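Local structure of LipS lipolytic enzyme (Unidentified, 4FBL) at residues W104-E116 with L133-F145. The protein is a thermostable lipolytic enzyme of the alpha/beta hydrolase fold that probably hydrolyses ester bonds of lipids through a serine nucleophile. Numbering follows the deposited sequence.
Sequences WTADIVAAMRWLE and LTVWAAGQFPERF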
# COMPACT_ATOMS: atom_id res chain seq x y z
N TRP C 104 -8.89 5.20 -9.94
CA TRP C 104 -10.04 5.12 -9.06
C TRP C 104 -10.17 6.31 -8.14
O TRP C 104 -11.28 6.71 -7.79
CB TRP C 104 -10.09 3.80 -8.24
CG TRP C 104 -10.07 2.59 -9.19
CD1 TRP C 104 -10.59 2.54 -10.45
CD2 TRP C 104 -9.39 1.33 -8.99
NE1 TRP C 104 -10.33 1.32 -11.06
CE2 TRP C 104 -9.58 0.56 -10.18
CE3 TRP C 104 -8.60 0.82 -7.94
CZ2 TRP C 104 -9.05 -0.72 -10.35
CZ3 TRP C 104 -8.04 -0.51 -8.09
CH2 TRP C 104 -8.32 -1.26 -9.28
N THR C 105 -9.06 6.85 -7.71
CA THR C 105 -9.14 8.05 -6.87
C THR C 105 -9.59 9.24 -7.76
O THR C 105 -10.31 10.16 -7.30
CB THR C 105 -7.80 8.36 -6.16
OG1 THR C 105 -6.67 8.25 -7.06
CG2 THR C 105 -7.61 7.46 -4.96
N ALA C 106 -9.12 9.28 -9.02
CA ALA C 106 -9.62 10.30 -9.94
C ALA C 106 -11.12 10.13 -10.21
O ALA C 106 -11.84 11.16 -10.41
CB ALA C 106 -8.81 10.36 -11.31
N ASP C 107 -11.64 8.89 -10.18
CA ASP C 107 -13.08 8.73 -10.36
C ASP C 107 -13.84 9.36 -9.18
O ASP C 107 -14.90 9.98 -9.39
CB ASP C 107 -13.53 7.28 -10.48
CG ASP C 107 -12.99 6.58 -11.75
OD1 ASP C 107 -12.97 7.19 -12.82
OD2 ASP C 107 -12.54 5.44 -11.64
N ILE C 108 -13.33 9.16 -7.98
CA ILE C 108 -13.95 9.72 -6.75
C ILE C 108 -13.86 11.25 -6.75
O ILE C 108 -14.83 11.90 -6.45
CB ILE C 108 -13.26 9.21 -5.56
CG1 ILE C 108 -13.39 7.67 -5.54
CG2 ILE C 108 -13.83 9.86 -4.25
CD1 ILE C 108 -14.91 7.02 -5.68
N VAL C 109 -12.72 11.81 -7.20
CA VAL C 109 -12.56 13.23 -7.38
C VAL C 109 -13.57 13.80 -8.39
O VAL C 109 -14.21 14.76 -8.09
CB VAL C 109 -11.10 13.58 -7.80
CG1 VAL C 109 -11.02 15.06 -8.07
CG2 VAL C 109 -10.19 13.31 -6.58
N ALA C 110 -13.75 13.20 -9.56
CA ALA C 110 -14.75 13.70 -10.51
C ALA C 110 -16.20 13.58 -9.97
O ALA C 110 -17.03 14.44 -10.27
CB ALA C 110 -14.68 12.93 -11.87
N ALA C 111 -16.53 12.53 -9.24
CA ALA C 111 -17.90 12.43 -8.63
C ALA C 111 -18.08 13.54 -7.57
O ALA C 111 -19.19 14.14 -7.37
CB ALA C 111 -18.12 10.98 -7.98
N MET C 112 -17.00 13.83 -6.85
CA MET C 112 -17.01 14.92 -5.83
C MET C 112 -17.21 16.23 -6.56
O MET C 112 -17.96 17.06 -6.11
CB MET C 112 -15.67 15.09 -5.10
CG MET C 112 -15.53 14.11 -3.97
SD MET C 112 -13.90 14.19 -3.19
CE MET C 112 -13.95 15.92 -2.60
N ARG C 113 -16.55 16.42 -7.70
CA ARG C 113 -16.74 17.67 -8.45
C ARG C 113 -18.17 17.80 -8.99
O ARG C 113 -18.72 18.89 -9.01
CB ARG C 113 -15.69 17.82 -9.55
CG ARG C 113 -14.29 17.99 -8.86
CD ARG C 113 -13.11 17.95 -9.81
NE ARG C 113 -11.88 18.38 -9.14
CZ ARG C 113 -10.64 18.23 -9.62
NH1 ARG C 113 -10.45 17.61 -10.79
NH2 ARG C 113 -9.59 18.67 -8.92
N TRP C 114 -18.76 16.69 -9.42
CA TRP C 114 -20.13 16.68 -9.99
C TRP C 114 -21.14 17.06 -8.88
O TRP C 114 -22.08 17.86 -9.12
CB TRP C 114 -20.42 15.30 -10.58
CG TRP C 114 -21.78 15.12 -11.20
CD1 TRP C 114 -22.11 15.28 -12.52
CD2 TRP C 114 -23.01 14.72 -10.52
NE1 TRP C 114 -23.46 15.00 -12.70
CE2 TRP C 114 -24.04 14.67 -11.50
CE3 TRP C 114 -23.35 14.43 -9.16
CZ2 TRP C 114 -25.38 14.28 -11.19
CZ3 TRP C 114 -24.69 14.08 -8.83
CH2 TRP C 114 -25.70 14.02 -9.85
N LEU C 115 -20.91 16.51 -7.67
CA LEU C 115 -21.77 16.80 -6.52
C LEU C 115 -21.60 18.24 -6.09
O LEU C 115 -22.56 18.85 -5.77
CB LEU C 115 -21.45 15.88 -5.33
CG LEU C 115 -21.84 14.45 -5.45
CD1 LEU C 115 -21.29 13.63 -4.31
CD2 LEU C 115 -23.34 14.21 -5.54
N GLU C 116 -20.40 18.78 -6.10
CA GLU C 116 -20.18 20.15 -5.67
C GLU C 116 -20.80 21.19 -6.62
O GLU C 116 -21.24 22.21 -6.19
CB GLU C 116 -18.70 20.44 -5.51
CG GLU C 116 -18.18 20.04 -4.20
CD GLU C 116 -16.72 19.64 -4.31
OE1 GLU C 116 -16.22 19.02 -3.37
OE2 GLU C 116 -16.07 19.91 -5.34
N LEU C 133 -11.93 4.00 -0.04
CA LEU C 133 -12.00 5.24 -0.75
C LEU C 133 -12.76 6.38 -0.02
O LEU C 133 -12.42 7.58 -0.20
CB LEU C 133 -12.54 5.04 -2.16
CG LEU C 133 -11.58 4.35 -3.17
CD1 LEU C 133 -12.37 3.84 -4.36
CD2 LEU C 133 -10.49 5.35 -3.63
N THR C 134 -13.78 6.01 0.75
CA THR C 134 -14.56 6.92 1.54
C THR C 134 -13.60 7.49 2.64
O THR C 134 -13.53 8.73 2.84
CB THR C 134 -15.73 6.16 2.20
OG1 THR C 134 -16.64 5.74 1.19
CG2 THR C 134 -16.48 6.99 3.22
N VAL C 135 -12.85 6.60 3.31
CA VAL C 135 -11.84 7.01 4.29
C VAL C 135 -10.77 7.84 3.60
O VAL C 135 -10.37 8.85 4.12
CB VAL C 135 -11.22 5.85 5.03
CG1 VAL C 135 -10.03 6.37 5.95
CG2 VAL C 135 -12.27 5.18 5.90
N TRP C 136 -10.32 7.45 2.42
CA TRP C 136 -9.30 8.21 1.73
C TRP C 136 -9.81 9.61 1.44
O TRP C 136 -9.04 10.60 1.59
CB TRP C 136 -8.87 7.54 0.39
CG TRP C 136 -8.06 8.43 -0.45
CD1 TRP C 136 -6.67 8.66 -0.38
CD2 TRP C 136 -8.54 9.23 -1.53
NE1 TRP C 136 -6.30 9.60 -1.32
CE2 TRP C 136 -7.41 9.96 -2.06
CE3 TRP C 136 -9.80 9.40 -2.12
CZ2 TRP C 136 -7.52 10.89 -3.12
CZ3 TRP C 136 -9.92 10.32 -3.19
CH2 TRP C 136 -8.77 11.05 -3.69
N ALA C 137 -11.07 9.74 0.96
CA ALA C 137 -11.47 11.12 0.54
C ALA C 137 -11.70 12.05 1.77
O ALA C 137 -11.36 13.23 1.70
CB ALA C 137 -12.75 11.09 -0.34
N ALA C 138 -12.21 11.52 2.89
CA ALA C 138 -12.40 12.30 4.09
C ALA C 138 -11.06 12.72 4.77
O ALA C 138 -11.03 13.75 5.48
CB ALA C 138 -13.29 11.54 5.12
N GLY C 139 -9.98 11.94 4.54
CA GLY C 139 -8.61 12.25 5.03
C GLY C 139 -7.86 13.20 4.08
O GLY C 139 -7.06 14.09 4.50
N GLN C 140 -8.15 13.05 2.81
CA GLN C 140 -7.48 13.78 1.74
C GLN C 140 -8.03 15.20 1.65
O GLN C 140 -7.23 16.15 1.35
CB GLN C 140 -7.68 13.12 0.39
CG GLN C 140 -7.10 13.85 -0.78
CD GLN C 140 -5.51 13.89 -0.73
OE1 GLN C 140 -4.86 12.94 -1.07
NE2 GLN C 140 -4.94 14.99 -0.27
N PHE C 141 -9.35 15.34 1.92
CA PHE C 141 -10.07 16.67 1.83
C PHE C 141 -10.82 16.82 3.15
O PHE C 141 -12.02 16.57 3.22
CB PHE C 141 -11.07 16.62 0.72
CG PHE C 141 -10.45 16.27 -0.62
CD1 PHE C 141 -9.74 17.25 -1.39
CD2 PHE C 141 -10.54 14.95 -1.12
CE1 PHE C 141 -9.14 16.88 -2.65
CE2 PHE C 141 -10.00 14.58 -2.38
CZ PHE C 141 -9.30 15.53 -3.15
N PRO C 142 -10.09 17.13 4.21
CA PRO C 142 -10.65 16.99 5.53
C PRO C 142 -11.81 17.92 5.90
O PRO C 142 -12.45 17.66 6.86
CB PRO C 142 -9.44 17.32 6.46
CG PRO C 142 -8.26 17.36 5.61
CD PRO C 142 -8.74 17.71 4.25
N GLU C 143 -12.06 18.97 5.14
CA GLU C 143 -13.14 19.88 5.49
C GLU C 143 -14.28 19.66 4.54
O GLU C 143 -15.27 20.41 4.58
CB GLU C 143 -12.74 21.36 5.24
CG GLU C 143 -11.38 21.71 5.70
CD GLU C 143 -11.40 22.27 7.08
OE1 GLU C 143 -11.96 21.66 8.00
OE2 GLU C 143 -10.84 23.36 7.24
N ARG C 144 -14.17 18.71 3.62
CA ARG C 144 -15.07 18.78 2.54
C ARG C 144 -16.40 18.06 2.86
O ARG C 144 -17.47 18.41 2.35
CB ARG C 144 -14.43 18.16 1.37
CG ARG C 144 -15.24 18.56 0.17
CD ARG C 144 -14.32 18.39 -1.02
NE ARG C 144 -13.47 19.53 -1.39
CZ ARG C 144 -12.83 19.59 -2.56
NH1 ARG C 144 -12.92 18.60 -3.47
NH2 ARG C 144 -12.09 20.67 -2.83
N PHE C 145 -16.32 17.01 3.69
CA PHE C 145 -17.49 16.15 3.92
C PHE C 145 -18.16 16.50 5.22
O PHE C 145 -17.50 16.75 6.22
CB PHE C 145 -17.08 14.66 3.89
CG PHE C 145 -16.70 14.20 2.49
CD1 PHE C 145 -17.70 13.80 1.60
CD2 PHE C 145 -15.39 14.27 2.06
CE1 PHE C 145 -17.39 13.45 0.24
CE2 PHE C 145 -15.07 13.87 0.73
CZ PHE C 145 -16.08 13.45 -0.14
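Thr105 stands its methyl over the face of the Trp136 indole, near the centre of the six-membered ring: CG2 is 3.7 Å from that ring's centroid and only 5° off its normal, a CH-pi contact. The first torsion (chi1 45°) turns CG2 to the indole and sends OG1 back to its own helix, to hydrogen-bond Ala101 O. Gln140 CB lies on the opposite face, so that Thr105 and Gln140 bracket the ring, while Val109 CG2 meets its edge 3.9 Å from Trp136 CH2. Leu133 splays its two methyls over the start of the contact, CD2 at 3.8 Å from Thr105 CG2 and CD1 at 4.1 Å from Ile108 CG1. The other branch of Ile108, CG2, touches both the edge of Trp136 at CZ3 and Ala137 CB.

Met112, from mid-helix, reaches toward Phe141 and Phe145, just past the end of helix 129-140. Its SD makes Met-aromatic contacts with both rings, oblique to Phe141 at 4.6 Å from the centroid and at the edge of Phe145, 3.8 Å from CZ. The thioether bends at chi3 (61°) to bring CE over a face of Phe141, though the exact place of this methyl is doubtful. At the more open end Glu116 OE1 sits above the guanidinium plane of Arg144, 3.3 Å from NH1; this salt bridge is electrostatic and not a hydrogen bond.

The segments of helices 101-118 and 129-140 cross at -65°, their axes 10.9 Å apart, on one side of the central sheet. Ile108 and Met112 reach down to strand 52-57, Phe145 to strand 121-127. Helix 200-213 covers Thr105 and Trp136, and Phe167 of the second subunit packs on both. Leu133 touches the probable nucleophile elbow, at the join of strand 121-127 and helix 129-140.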